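Phosphoribosylformylglycinamidine synthase 2 (Thermus thermophilus, PDB 3VIU) belongs to the PurM-like AIR synthase-related family, carries two tandem copies of that fold behind an N-terminal linker domain, and binds ADP and magnesium. Local coordinates at residues G13-I18 with V29-F34; W38-H41 with N46-P49; S270-K275 with V309-E314; V280-D285 with E298-E303. All coordinates share one frame; numbering follows the deposited sequence.

Contact 1 (G13-I18 with V29-F34); sequences GEYREI and VELLLF
The ring of Phe-34 takes Ile-18 over one of its faces, while the ring of Tyr-15 offers Leu-31 an edge. Two successive helices of the N-terminal linker domain, 12-22 and 28-37, pack here through a small apolar interface, a worked example of how one aromatic face can receive both branches of an isoleucine. Ile-18 CG2 stands 3.7 Å from the centroid of the Phe-34 ring and only 14° off its normal, a CH-pi contact. CG1 and CD1 of the same isoleucine continue over the ring toward its attachment point, with CG1 3.8 Å from Phe-34 CD2. The first torsion of Ile-18 (-67°) turns CG2 anti to the backbone N and CG1 anti to the carbonyl carbon, which spreads both branches against the ring. The two side chains run antiparallel alongside one another. The second pairing is looser: Leu-31 CD2 approaches Tyr-15 CD2 at 4.4 Å, near the ring plane, and Arg-16 NH2 also lies in that plane at the ring's edge. The phenol oxygen of Tyr-15 turns to Glu-25, whose OE2 it meets in a hydrogen bond. Helix 2-8 adds a further wall, since Ala-5 touches both Tyr-15 and Leu-31, and Trp-38 meets Phe-34 edge-to-face. No hydrogen bond joins the two segments, so the 186 Å² they bury is held by apolar packing. Its tightest point is Ile-18 CD1, 3.4 Å from Phe-34 CG.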
loop_
_atom_site.group_PDB
_atom_site.type_symbol
_atom_site.label_atom_id
_atom_site.label_comp_id
_atom_site.label_asym_id
_atom_site.label_seq_id
_atom_site.Cartn_x
_atom_site.Cartn_y
_atom_site.Cartn_z
ATOM N N GLY A 13 25.884 -22.921 -1.454
ATOM C CA GLY A 13 25.015 -23.635 -0.539
ATOM C C GLY A 13 23.661 -23.902 -1.166
ATOM O O GLY A 13 23.128 -25.004 -1.066
ATOM N N GLU A 14 23.106 -22.889 -1.823
ATOM C CA GLU A 14 21.808 -23.024 -2.470
ATOM C C GLU A 14 21.850 -23.987 -3.646
ATOM O O GLU A 14 20.897 -24.727 -3.882
ATOM C CB GLU A 14 21.301 -21.658 -2.935
ATOM C CG GLU A 14 20.393 -20.984 -1.925
ATOM C CD GLU A 14 19.912 -19.625 -2.379
ATOM O OE1 GLU A 14 19.494 -19.501 -3.547
ATOM O OE2 GLU A 14 19.944 -18.684 -1.559
ATOM N N TYR A 15 22.955 -23.974 -4.384
ATOM C CA TYR A 15 23.107 -24.859 -5.533
ATOM C C TYR A 15 23.204 -26.302 -5.069
ATOM O O TYR A 15 22.638 -27.202 -5.686
ATOM C CB TYR A 15 24.358 -24.486 -6.341
ATOM C CG TYR A 15 24.664 -25.448 -7.469
ATOM C CD1 TYR A 15 25.463 -26.574 -7.257
ATOM C CD2 TYR A 15 24.125 -25.255 -8.740
ATOM C CE1 TYR A 15 25.715 -27.482 -8.285
ATOM C CE2 TYR A 15 24.369 -26.157 -9.776
ATOM C CZ TYR A 15 25.163 -27.267 -9.540
ATOM O OH TYR A 15 25.398 -28.162 -10.558
ATOM N N ARG A 16 23.922 -26.519 -3.976
ATOM C CA ARG A 16 24.076 -27.861 -3.447
ATOM C C ARG A 16 22.716 -28.403 -3.023
ATOM O O ARG A 16 22.448 -29.600 -3.148
ATOM C CB ARG A 16 25.030 -27.858 -2.250
ATOM C CG ARG A 16 25.595 -29.233 -1.938
ATOM C CD ARG A 16 26.408 -29.744 -3.122
ATOM N NE ARG A 16 27.618 -28.949 -3.315
ATOM C CZ ARG A 16 28.219 -28.757 -4.486
ATOM N NH1 ARG A 16 29.321 -28.022 -4.543
ATOM N NH2 ARG A 16 27.716 -29.283 -5.598
ATOM N N GLU A 17 21.854 -27.519 -2.528
ATOM C CA GLU A 17 20.532 -27.934 -2.088
ATOM C C GLU A 17 19.642 -28.269 -3.279
ATOM O O GLU A 17 18.749 -29.108 -3.181
ATOM C CB GLU A 17 19.878 -26.843 -1.239
ATOM C CG GLU A 17 18.725 -27.365 -0.389
ATOM C CD GLU A 17 18.261 -26.368 0.656
ATOM O OE1 GLU A 17 19.119 -25.813 1.378
ATOM O OE2 GLU A 17 17.033 -26.151 0.764
ATOM N N ILE A 18 19.894 -27.613 -4.406
ATOM C CA ILE A 18 19.117 -27.855 -5.611
ATOM C C ILE A 18 19.444 -29.216 -6.214
ATOM O O ILE A 18 18.566 -29.880 -6.760
ATOM C CB ILE A 18 19.370 -26.755 -6.676
ATOM C CG1 ILE A 18 18.811 -25.416 -6.177
ATOM C CG2 ILE A 18 18.723 -27.144 -8.007
ATOM C CD1 ILE A 18 19.094 -24.253 -7.086
ATOM N N VAL A 29 18.868 -24.415 -18.540
ATOM C CA VAL A 29 17.531 -23.852 -18.371
ATOM C C VAL A 29 17.036 -23.968 -16.930
ATOM O O VAL A 29 16.643 -22.973 -16.317
ATOM C CB VAL A 29 16.514 -24.543 -19.309
ATOM C CG1 VAL A 29 15.107 -24.071 -18.993
ATOM C CG2 VAL A 29 16.858 -24.240 -20.757
ATOM N N GLU A 30 17.055 -25.186 -16.396
ATOM C CA GLU A 30 16.614 -25.427 -15.030
ATOM C C GLU A 30 17.372 -24.545 -14.035
ATOM O O GLU A 30 16.794 -24.048 -13.061
ATOM C CB GLU A 30 16.792 -26.910 -14.684
ATOM C CG GLU A 30 15.839 -27.818 -15.454
ATOM C CD GLU A 30 16.115 -29.296 -15.255
ATOM O OE1 GLU A 30 15.200 -30.106 -15.524
ATOM O OE2 GLU A 30 17.242 -29.650 -14.842
ATOM N N LEU A 31 18.663 -24.341 -14.287
ATOM C CA LEU A 31 19.467 -23.512 -13.405
ATOM C C LEU A 31 18.902 -22.094 -13.420
ATOM O O LEU A 31 18.699 -21.481 -12.370
ATOM C CB LEU A 31 20.926 -23.489 -13.865
ATOM C CG LEU A 31 21.998 -23.695 -12.785
ATOM C CD1 LEU A 31 23.353 -23.362 -13.376
ATOM C CD2 LEU A 31 21.736 -22.813 -11.577
ATOM N N LEU A 32 18.649 -21.579 -14.621
ATOM C CA LEU A 32 18.106 -20.237 -14.776
ATOM C C LEU A 32 16.755 -20.099 -14.072
ATOM O O LEU A 32 16.434 -19.035 -13.544
ATOM C CB LEU A 32 17.993 -19.890 -16.269
ATOM C CG LEU A 32 19.139 -19.066 -16.887
ATOM C CD1 LEU A 32 20.457 -19.393 -16.224
ATOM C CD2 LEU A 32 19.220 -19.335 -18.383
ATOM N N LEU A 33 15.971 -21.174 -14.051
ATOM C CA LEU A 33 14.674 -21.141 -13.387
ATOM C C LEU A 33 14.853 -20.932 -11.876
ATOM O O LEU A 33 14.157 -20.115 -11.258
ATOM C CB LEU A 33 13.903 -22.444 -13.646
ATOM C CG LEU A 33 13.504 -22.787 -15.093
ATOM C CD1 LEU A 33 12.710 -24.087 -15.107
ATOM C CD2 LEU A 33 12.675 -21.665 -15.702
ATOM N N PHE A 34 15.785 -21.672 -11.281
ATOM C CA PHE A 34 16.034 -21.544 -9.853
ATOM C C PHE A 34 16.586 -20.173 -9.483
ATOM O O PHE A 34 16.158 -19.573 -8.499
ATOM C CB PHE A 34 16.995 -22.628 -9.369
ATOM C CG PHE A 34 16.328 -23.942 -9.094
ATOM C CD1 PHE A 34 16.345 -24.962 -10.041
ATOM C CD2 PHE A 34 15.657 -24.154 -7.895
ATOM C CE1 PHE A 34 15.700 -26.176 -9.791
ATOM C CE2 PHE A 34 15.013 -25.356 -7.640
ATOM C CZ PHE A 34 15.033 -26.370 -8.588
#

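Contact 2 (W38-H41 with N46-P49); sequences WSEH and NSRP
Glu-40 reaches across a short bend of the chain and receives the backbone N-H of Asn-46, and this pairing is the firm part of the contact. Asn-46 N lies 2.8 Å from Glu-40 OE1, with a nearly straight bond (159° at the hydrogen) that uses the syn lone pair of the oxygen, on the side of OE2. That geometry brings the second oxygen close as well: Asn-46 N to Glu-40 OE2 measures 3.4 Å, a weak bond that makes the grip a lopsided fork. The side chain gets there by leaving its backbone with CG anti to N and then bending at the second torsion (76°), which swings the carboxylate over toward Asn-46. The two side chains lie nearly perpendicular.

Toward Ser-47 the contact is looser and bridged by one water. Ser-47 OG stays 4.2 Å from Glu-40 OE1, and the water spans the interval, donating to OE1 over 2.6 Å; its link to Ser-47 OG is modelled so short that its length is doubtful. The fold gives the bend a setting: Ser-39 N-caps the short helix 40-43, Arg-48 NH1 bonds back to Ala-43 O, and Leu-526 touches Glu-40. Tyr-44, within the bend, and Leu-51, at the end of helix 48-51, line the pocket of the bound ADP, about 6 Å from the Ser-47 side chain at the nearest atoms. The carboxylate ties the start of helix 40-43 to the loop leading into helix 48-51, and the two donors to OE1 would probably stabilise it as an anion and fix its rotation.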
loop_
_atom_site.group_PDB
_atom_site.type_symbol
_atom_site.label_atom_id
_atom_site.label_comp_id
_atom_site.label_asym_id
_atom_site.label_seq_id
_atom_site.Cartn_x
_atom_site.Cartn_y
_atom_site.Cartn_z
ATOM N N TRP A 38 14.287 -18.604 -6.735
ATOM C CA TRP A 38 14.909 -18.604 -5.418
ATOM C C TRP A 38 15.475 -17.247 -5.001
ATOM O O TRP A 38 16.084 -17.121 -3.938
ATOM C CB TRP A 38 15.998 -19.676 -5.374
ATOM C CG TRP A 38 15.455 -21.036 -5.072
ATOM C CD1 TRP A 38 14.193 -21.493 -5.332
ATOM C CD2 TRP A 38 16.146 -22.113 -4.425
ATOM N NE1 TRP A 38 14.054 -22.783 -4.883
ATOM C CE2 TRP A 38 15.239 -23.190 -4.324
ATOM C CE3 TRP A 38 17.447 -22.273 -3.923
ATOM C CZ2 TRP A 38 15.588 -24.412 -3.740
ATOM C CZ3 TRP A 38 17.792 -23.489 -3.343
ATOM C CH2 TRP A 38 16.864 -24.542 -3.257
ATOM N N SER A 39 15.277 -16.235 -5.840
ATOM C CA SER A 39 15.752 -14.886 -5.536
ATOM C C SER A 39 14.852 -14.335 -4.426
ATOM O O SER A 39 13.707 -14.773 -4.286
ATOM C CB SER A 39 15.655 -13.989 -6.779
ATOM O OG SER A 39 14.303 -13.709 -7.111
ATOM N N GLU A 40 15.351 -13.384 -3.643
ATOM C CA GLU A 40 14.543 -12.844 -2.552
ATOM C C GLU A 40 13.195 -12.321 -3.031
ATOM O O GLU A 40 12.194 -12.455 -2.334
ATOM C CB GLU A 40 15.284 -11.718 -1.821
ATOM C CG GLU A 40 14.604 -11.294 -0.518
ATOM C CD GLU A 40 14.833 -12.279 0.619
ATOM O OE1 GLU A 40 14.022 -12.294 1.574
ATOM O OE2 GLU A 40 15.832 -13.029 0.566
ATOM N N HIS A 41 13.177 -11.729 -4.223
ATOM C CA HIS A 41 11.948 -11.173 -4.783
ATOM C C HIS A 41 10.818 -12.194 -4.791
ATOM O O HIS A 41 9.715 -11.911 -4.329
ATOM C CB HIS A 41 12.180 -10.667 -6.211
ATOM C CG HIS A 41 10.989 -9.978 -6.805
ATOM N ND1 HIS A 41 10.671 -8.667 -6.524
ATOM C CD2 HIS A 41 10.005 -10.436 -7.615
ATOM C CE1 HIS A 41 9.542 -8.347 -7.132
ATOM N NE2 HIS A 41 9.116 -9.403 -7.801
ATOM N N ASN A 46 14.642 -14.302 3.463
ATOM C CA ASN A 46 14.991 -13.743 4.760
ATOM C C ASN A 46 13.832 -13.177 5.565
ATOM O O ASN A 46 13.997 -12.866 6.745
ATOM C CB ASN A 46 16.054 -12.665 4.590
ATOM C CG ASN A 46 17.361 -13.224 4.078
ATOM O OD1 ASN A 46 17.498 -13.562 2.899
ATOM N ND2 ASN A 46 18.331 -13.339 4.967
ATOM N N SER A 47 12.664 -13.061 4.945
ATOM C CA SER A 47 11.501 -12.494 5.622
ATOM C C SER A 47 10.434 -13.482 6.069
ATOM O O SER A 47 9.710 -13.203 7.020
ATOM C CB SER A 47 10.840 -11.429 4.739
ATOM O OG SER A 47 10.322 -12.007 3.555
ATOM N N ARG A 48 10.327 -14.625 5.393
ATOM C CA ARG A 48 9.315 -15.615 5.757
ATOM C C ARG A 48 9.309 -15.995 7.237
ATOM O O ARG A 48 8.274 -15.909 7.890
ATOM C CB ARG A 48 9.453 -16.872 4.889
ATOM C CG ARG A 48 8.449 -16.936 3.722
ATOM C CD ARG A 48 9.040 -17.624 2.484
ATOM N NE ARG A 48 9.386 -19.026 2.711
ATOM C CZ ARG A 48 10.143 -19.755 1.894
ATOM N NH1 ARG A 48 10.643 -19.220 0.786
ATOM N NH2 ARG A 48 10.399 -21.025 2.180
ATOM N N PRO A 49 10.464 -16.396 7.793
ATOM C CA PRO A 49 10.529 -16.779 9.207
ATOM C C PRO A 49 9.932 -15.745 10.164
ATOM O O PRO A 49 9.381 -16.103 11.205
ATOM C CB PRO A 49 12.027 -16.969 9.444
ATOM C CG PRO A 49 12.528 -17.393 8.121
ATOM C CD PRO A 49 11.803 -16.462 7.183
HETATM O O HOH W 1 11.791 -11.031 1.900
#

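Contact 3 (S270-K275 with V309-E314)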
loop_
_atom_site.group_PDB
_atom_site.type_symbol
_atom_site.label_atom_id
_atom_site.label_comp_id
_atom_site.label_asym_id
_atom_site.label_seq_id
_atom_site.Cartn_x
_atom_site.Cartn_y
_atom_site.Cartn_z
ATOM N N SER A 270 4.071 -22.935 -12.018
ATOM C CA SER A 270 4.610 -23.704 -10.904
ATOM C C SER A 270 3.862 -23.347 -9.623
ATOM O O SER A 270 3.564 -24.213 -8.799
ATOM C CB SER A 270 6.105 -23.426 -10.730
ATOM O OG SER A 270 6.324 -22.100 -10.286
ATOM N N GLU A 271 3.559 -22.064 -9.463
ATOM C CA GLU A 271 2.831 -21.600 -8.293
ATOM C C GLU A 271 1.447 -22.239 -8.346
ATOM O O GLU A 271 1.006 -22.885 -7.394
ATOM C CB GLU A 271 2.700 -20.080 -8.337
ATOM C CG GLU A 271 2.713 -19.389 -6.989
ATOM C CD GLU A 271 2.821 -17.874 -7.131
ATOM O OE1 GLU A 271 1.771 -17.195 -7.237
ATOM O OE2 GLU A 271 3.965 -17.369 -7.159
ATOM N N LEU A 272 0.772 -22.056 -9.478
ATOM C CA LEU A 272 -0.561 -22.609 -9.683
ATOM C C LEU A 272 -0.566 -24.116 -9.459
ATOM O O LEU A 272 -1.476 -24.655 -8.823
ATOM C CB LEU A 272 -1.050 -22.292 -11.100
ATOM C CG LEU A 272 -2.341 -22.957 -11.579
ATOM C CD1 LEU A 272 -3.456 -22.757 -10.560
ATOM C CD2 LEU A 272 -2.732 -22.371 -12.929
ATOM N N ALA A 273 0.460 -24.787 -9.976
ATOM C CA ALA A 273 0.581 -26.229 -9.844
ATOM C C ALA A 273 0.819 -26.634 -8.393
ATOM O O ALA A 273 0.178 -27.552 -7.874
ATOM C CB ALA A 273 1.718 -26.731 -10.712
ATOM N N HIS A 274 1.741 -25.940 -7.742
ATOM C CA HIS A 274 2.083 -26.230 -6.359
ATOM C C HIS A 274 0.897 -26.098 -5.390
ATOM O O HIS A 274 0.683 -26.968 -4.542
ATOM C CB HIS A 274 3.223 -25.318 -5.921
ATOM C CG HIS A 274 3.766 -25.643 -4.567
ATOM N ND1 HIS A 274 4.372 -26.848 -4.281
ATOM C CD2 HIS A 274 3.775 -24.931 -3.416
ATOM C CE1 HIS A 274 4.729 -26.865 -3.010
ATOM N NE2 HIS A 274 4.379 -25.715 -2.462
ATOM N N LYS A 275 0.131 -25.017 -5.520
ATOM C CA LYS A 275 -1.029 -24.783 -4.660
ATOM C C LYS A 275 -2.133 -25.791 -4.937
ATOM O O LYS A 275 -3.003 -26.012 -4.097
ATOM C CB LYS A 275 -1.594 -23.370 -4.874
ATOM C CG LYS A 275 -0.595 -22.242 -4.645
ATOM C CD LYS A 275 -1.264 -20.873 -4.689
ATOM C CE LYS A 275 -0.227 -19.754 -4.769
ATOM N NZ LYS A 275 0.880 -19.952 -3.796
ATOM N N VAL A 309 -3.007 -16.176 -17.125
ATOM C CA VAL A 309 -3.185 -17.622 -17.170
ATOM C C VAL A 309 -4.598 -17.945 -16.661
ATOM O O VAL A 309 -5.010 -17.433 -15.619
ATOM C CB VAL A 309 -2.151 -18.335 -16.264
ATOM C CG1 VAL A 309 -2.531 -19.787 -16.073
ATOM C CG2 VAL A 309 -0.770 -18.242 -16.889
ATOM N N LEU A 310 -5.344 -18.771 -17.394
ATOM C CA LEU A 310 -6.693 -19.139 -16.964
ATOM C C LEU A 310 -6.962 -20.636 -17.103
ATOM O O LEU A 310 -6.549 -21.266 -18.076
ATOM C CB LEU A 310 -7.750 -18.347 -17.742
ATOM C CG LEU A 310 -7.630 -16.821 -17.693
ATOM C CD1 LEU A 310 -6.686 -16.368 -18.783
ATOM C CD2 LEU A 310 -8.982 -16.179 -17.888
ATOM N N VAL A 311 -7.660 -21.194 -16.119
ATOM C CA VAL A 311 -7.990 -22.616 -16.096
ATOM C C VAL A 311 -9.496 -22.765 -16.177
ATOM O O VAL A 311 -10.204 -22.557 -15.189
ATOM C CB VAL A 311 -7.513 -23.283 -14.780
ATOM C CG1 VAL A 311 -7.802 -24.778 -14.811
ATOM C CG2 VAL A 311 -6.028 -23.022 -14.569
ATOM N N PRO A 312 -10.011 -23.122 -17.360
ATOM C CA PRO A 312 -11.460 -23.284 -17.502
ATOM C C PRO A 312 -11.961 -24.527 -16.781
ATOM O O PRO A 312 -11.256 -25.538 -16.703
ATOM C CB PRO A 312 -11.652 -23.387 -19.013
ATOM C CG PRO A 312 -10.390 -24.095 -19.456
ATOM C CD PRO A 312 -9.310 -23.401 -18.630
ATOM N N LYS A 313 -13.175 -24.439 -16.248
ATOM C CA LYS A 313 -13.788 -25.567 -15.559
ATOM C C LYS A 313 -14.080 -26.644 -16.594
ATOM O O LYS A 313 -14.110 -26.368 -17.796
ATOM C CB LYS A 313 -15.101 -25.148 -14.897
ATOM C CG LYS A 313 -14.954 -24.194 -13.728
ATOM C CD LYS A 313 -16.312 -23.959 -13.092
ATOM C CE LYS A 313 -16.188 -23.470 -11.666
ATOM N NZ LYS A 313 -17.518 -23.491 -11.017
ATOM N N GLU A 314 -14.296 -27.868 -16.130
ATOM C CA GLU A 314 -14.599 -28.970 -17.033
ATOM C C GLU A 314 -15.821 -28.657 -17.887
ATOM O O GLU A 314 -16.887 -28.317 -17.360
ATOM C CB GLU A 314 -14.856 -30.250 -16.235
ATOM C CG GLU A 314 -15.348 -31.418 -17.076
ATOM C CD GLU A 314 -15.008 -32.756 -16.457
ATOM O OE1 GLU A 314 -15.515 -33.050 -15.349
ATOM O OE2 GLU A 314 -14.225 -33.510 -17.081
#
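Leu-272 extends from its helix with CG anti to the backbone N (chi1 171°), and a second torsion of 51° (to CD1) leaves CD2 roughly anti to CA, directed at the strand that carries Val-309 and Val-311. Both valines hold CG1 anti to their own backbone N, yet they present different branches: Val-309 meets the leucine through CG1, Val-311 through CG2. The example illustrates how a helix seats on a mixed, mostly antiparallel sheet, here in the C-terminal domain of the first AIR synthase-related copy. One methyl does all the touching from the helix side. Leu-272 CD2 lies 3.7 Å from Val-311 CG2 and 4.1 Å from Val-309 CG1. Val-309 CG1 and Val-311 CG2 are themselves 5.0 Å apart, and the leucine methyl rests over the dip between them. In each pair the side chains cross obliquely. The regular alternation of a strand puts both valines on the helix-facing side and sends the intervening Leu-310 to the reverse side. Because one leucine carries the whole meeting, the segments bury just 86 Å² between them, and no hydrogen bond joins them; the backbones remain well separated, with 9.4 Å between Leu-272 CA and Val-309 CA. In the wider sheet, strand 307-312 runs between strands 254-259 and 196-201, antiparallel to both. Gln-258 of the former touches Leu-272 and Val-309, and Ile-197 of the latter touches both valines. Helix 264-275 lies on the side the valines face, while Leu-310 on the other side meets Leu-320 and Phe-324 of helix 317-326.

Contact 4 (V280-D285 with E298-E303); sequences VELHLD and ELLLSE
Leu-284 pushes its forked end into the hollow between Leu-299 and Leu-300, one methyl to each neighbour. Its CD2 lies 3.9 Å from Leu-299 CB, close to the helix backbone, while its CD1 stands 3.9 Å from Leu-300 CG. The fork meets its two partners differently, running antiparallel alongside Leu-299 but lying nearly perpendicular to Leu-300. The fit is reciprocal. Leu-300 is a bump in its turn: its CG and CD2 sit between Leu-284 and Leu-282, CG against the former and Leu-300 CD2 3.8 Å from Leu-282 CD2. Leu-282 points the same way with CG anti to its backbone N (chi1 173°), which extends the methyl from the strand toward the helix. Four leucines therefore interlock without any hydrogen bond between the segments, burying 182 Å². This is hydrophobic-core packing, in an AIR synthase-related domain, of helix 296-301 against the end of strand 279-283 and the 3-10 turn that follows it. Around it, Leu-269 of helix 264-275 touches Leu-282, Val-345 of strand 342-347 touches Leu-284, and Val-29 and Leu-33 of helix 28-37 pack on Leu-300.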
loop_
_atom_site.group_PDB
_atom_site.type_symbol
_atom_site.label_atom_id
_atom_site.label_comp_id
_atom_site.label_asym_id
_atom_site.label_seq_id
_atom_site.Cartn_x
_atom_site.Cartn_y
_atom_site.Cartn_z
ATOM N N VAL A 280 2.266 -29.335 -13.738
ATOM C CA VAL A 280 1.823 -28.755 -14.993
ATOM C C VAL A 280 2.820 -28.994 -16.126
ATOM O O VAL A 280 4.029 -28.852 -15.950
ATOM C CB VAL A 280 1.577 -27.238 -14.831
ATOM C CG1 VAL A 280 2.746 -26.615 -14.114
ATOM C CG2 VAL A 280 1.387 -26.578 -16.201
ATOM N N GLU A 281 2.298 -29.377 -17.284
ATOM C CA GLU A 281 3.118 -29.616 -18.460
ATOM C C GLU A 281 2.929 -28.395 -19.358
ATOM O O GLU A 281 1.806 -28.097 -19.779
ATOM C CB GLU A 281 2.645 -30.879 -19.192
ATOM C CG GLU A 281 3.482 -31.273 -20.415
ATOM C CD GLU A 281 2.972 -32.546 -21.103
ATOM O OE1 GLU A 281 2.110 -32.456 -22.013
ATOM O OE2 GLU A 281 3.429 -33.639 -20.716
ATOM N N LEU A 282 4.014 -27.683 -19.639
ATOM C CA LEU A 282 3.943 -26.496 -20.486
ATOM C C LEU A 282 4.490 -26.778 -21.884
ATOM O O LEU A 282 5.591 -27.297 -22.043
ATOM C CB LEU A 282 4.723 -25.337 -19.839
ATOM C CG LEU A 282 4.915 -24.031 -20.629
ATOM C CD1 LEU A 282 3.576 -23.461 -21.081
ATOM C CD2 LEU A 282 5.646 -23.024 -19.749
ATOM N N HIS A 283 3.698 -26.447 -22.893
ATOM C CA HIS A 283 4.098 -26.640 -24.279
ATOM C C HIS A 283 4.495 -25.263 -24.796
ATOM O O HIS A 283 3.650 -24.507 -25.265
ATOM C CB HIS A 283 2.922 -27.184 -25.088
ATOM C CG HIS A 283 2.470 -28.548 -24.661
ATOM N ND1 HIS A 283 3.013 -29.708 -25.172
ATOM C CD2 HIS A 283 1.525 -28.938 -23.771
ATOM C CE1 HIS A 283 2.422 -30.752 -24.616
ATOM N NE2 HIS A 283 1.516 -30.312 -23.762
ATOM N N LEU A 284 5.776 -24.930 -24.699
ATOM C CA LEU A 284 6.232 -23.620 -25.139
ATOM C C LEU A 284 5.918 -23.300 -26.585
ATOM O O LEU A 284 5.784 -22.131 -26.939
ATOM C CB LEU A 284 7.738 -23.453 -24.895
ATOM C CG LEU A 284 8.120 -23.210 -23.430
ATOM C CD1 LEU A 284 9.639 -23.122 -23.293
ATOM C CD2 LEU A 284 7.442 -21.930 -22.929
ATOM N N ASP A 285 5.787 -24.326 -27.420
ATOM C CA ASP A 285 5.500 -24.091 -28.828
ATOM C C ASP A 285 4.129 -23.478 -29.049
ATOM O O ASP A 285 3.881 -22.865 -30.082
ATOM C CB ASP A 285 5.603 -25.391 -29.634
ATOM C CG ASP A 285 6.992 -25.994 -29.593
ATOM O OD1 ASP A 285 7.976 -25.233 -29.723
ATOM O OD2 ASP A 285 7.095 -27.229 -29.441
ATOM N N GLU A 298 14.264 -17.821 -22.458
ATOM C CA GLU A 298 13.696 -16.507 -22.763
ATOM C C GLU A 298 12.176 -16.523 -22.660
ATOM O O GLU A 298 11.569 -15.599 -22.120
ATOM C CB GLU A 298 14.093 -16.065 -24.170
ATOM C CG GLU A 298 15.519 -15.569 -24.274
ATOM C CD GLU A 298 15.936 -15.288 -25.702
ATOM O OE1 GLU A 298 16.981 -14.632 -25.884
ATOM O OE2 GLU A 298 15.228 -15.729 -26.640
ATOM N N LEU A 299 11.559 -17.572 -23.188
ATOM C CA LEU A 299 10.112 -17.680 -23.134
ATOM C C LEU A 299 9.682 -17.909 -21.695
ATOM O O LEU A 299 8.754 -17.264 -21.200
ATOM C CB LEU A 299 9.630 -18.830 -24.025
ATOM C CG LEU A 299 9.860 -18.627 -25.534
ATOM C CD1 LEU A 299 9.614 -19.924 -26.285
ATOM C CD2 LEU A 299 8.949 -17.517 -26.048
ATOM N N LEU A 300 10.386 -18.810 -21.020
ATOM C CA LEU A 300 10.079 -19.155 -19.634
ATOM C C LEU A 300 10.237 -18.023 -18.622
ATOM O O LEU A 300 9.453 -17.917 -17.678
ATOM C CB LEU A 300 10.945 -20.335 -19.187
ATOM C CG LEU A 300 10.600 -21.722 -19.733
ATOM C CD1 LEU A 300 11.751 -22.666 -19.475
ATOM C CD2 LEU A 300 9.339 -22.231 -19.069
ATOM N N LEU A 301 11.236 -17.172 -18.817
ATOM C CA LEU A 301 11.477 -16.101 -17.862
ATOM C C LEU A 301 11.059 -14.700 -18.277
ATOM O O LEU A 301 11.256 -13.745 -17.528
ATOM C CB LEU A 301 12.952 -16.124 -17.456
ATOM C CG LEU A 301 13.360 -17.501 -16.916
ATOM C CD1 LEU A 301 14.771 -17.470 -16.367
ATOM C CD2 LEU A 301 12.381 -17.907 -15.836
ATOM N N SER A 302 10.488 -14.565 -19.466
ATOM C CA SER A 302 10.038 -13.260 -19.910
ATOM C C SER A 302 9.016 -12.742 -18.917
ATOM O O SER A 302 8.225 -13.509 -18.369
ATOM C CB SER A 302 9.370 -13.344 -21.274
ATOM O OG SER A 302 8.675 -12.141 -21.551
ATOM N N GLU A 303 9.030 -11.437 -18.687
ATOM C CA GLU A 303 8.073 -10.829 -17.777
ATOM C C GLU A 303 7.274 -9.797 -18.554
ATOM O O GLU A 303 7.007 -8.707 -18.057
ATOM C CB GLU A 303 8.802 -10.183 -16.598
ATOM C CG GLU A 303 9.575 -11.200 -15.771
ATOM C CD GLU A 303 10.343 -10.584 -14.618
ATOM O OE1 GLU A 303 10.960 -11.354 -13.843
ATOM O OE2 GLU A 303 10.330 -9.338 -14.489
#

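Contacts 1 and 2 follow one another along the chain in the N-terminal region, their centres 15 Å apart, and they meet where Trp-38 packs on Ile-18. Contacts 3 and 4 come later, also with centres 15 Å apart, and reach one seven-stranded sheet through strands 307-312 and 279-283; the segments of contact 4 both fall between those of contact 3 in sequence, and Ala-273 touches Val-280. The bridge between the two pairs is helix 28-37, which packs on helix 296-301, although the centres of contacts 1 and 4 are 18 Å apart. The linker helices are thereby packed onto the first C-terminal AIR synthase-related domain, and contact 2 continues from them toward the bound ADP.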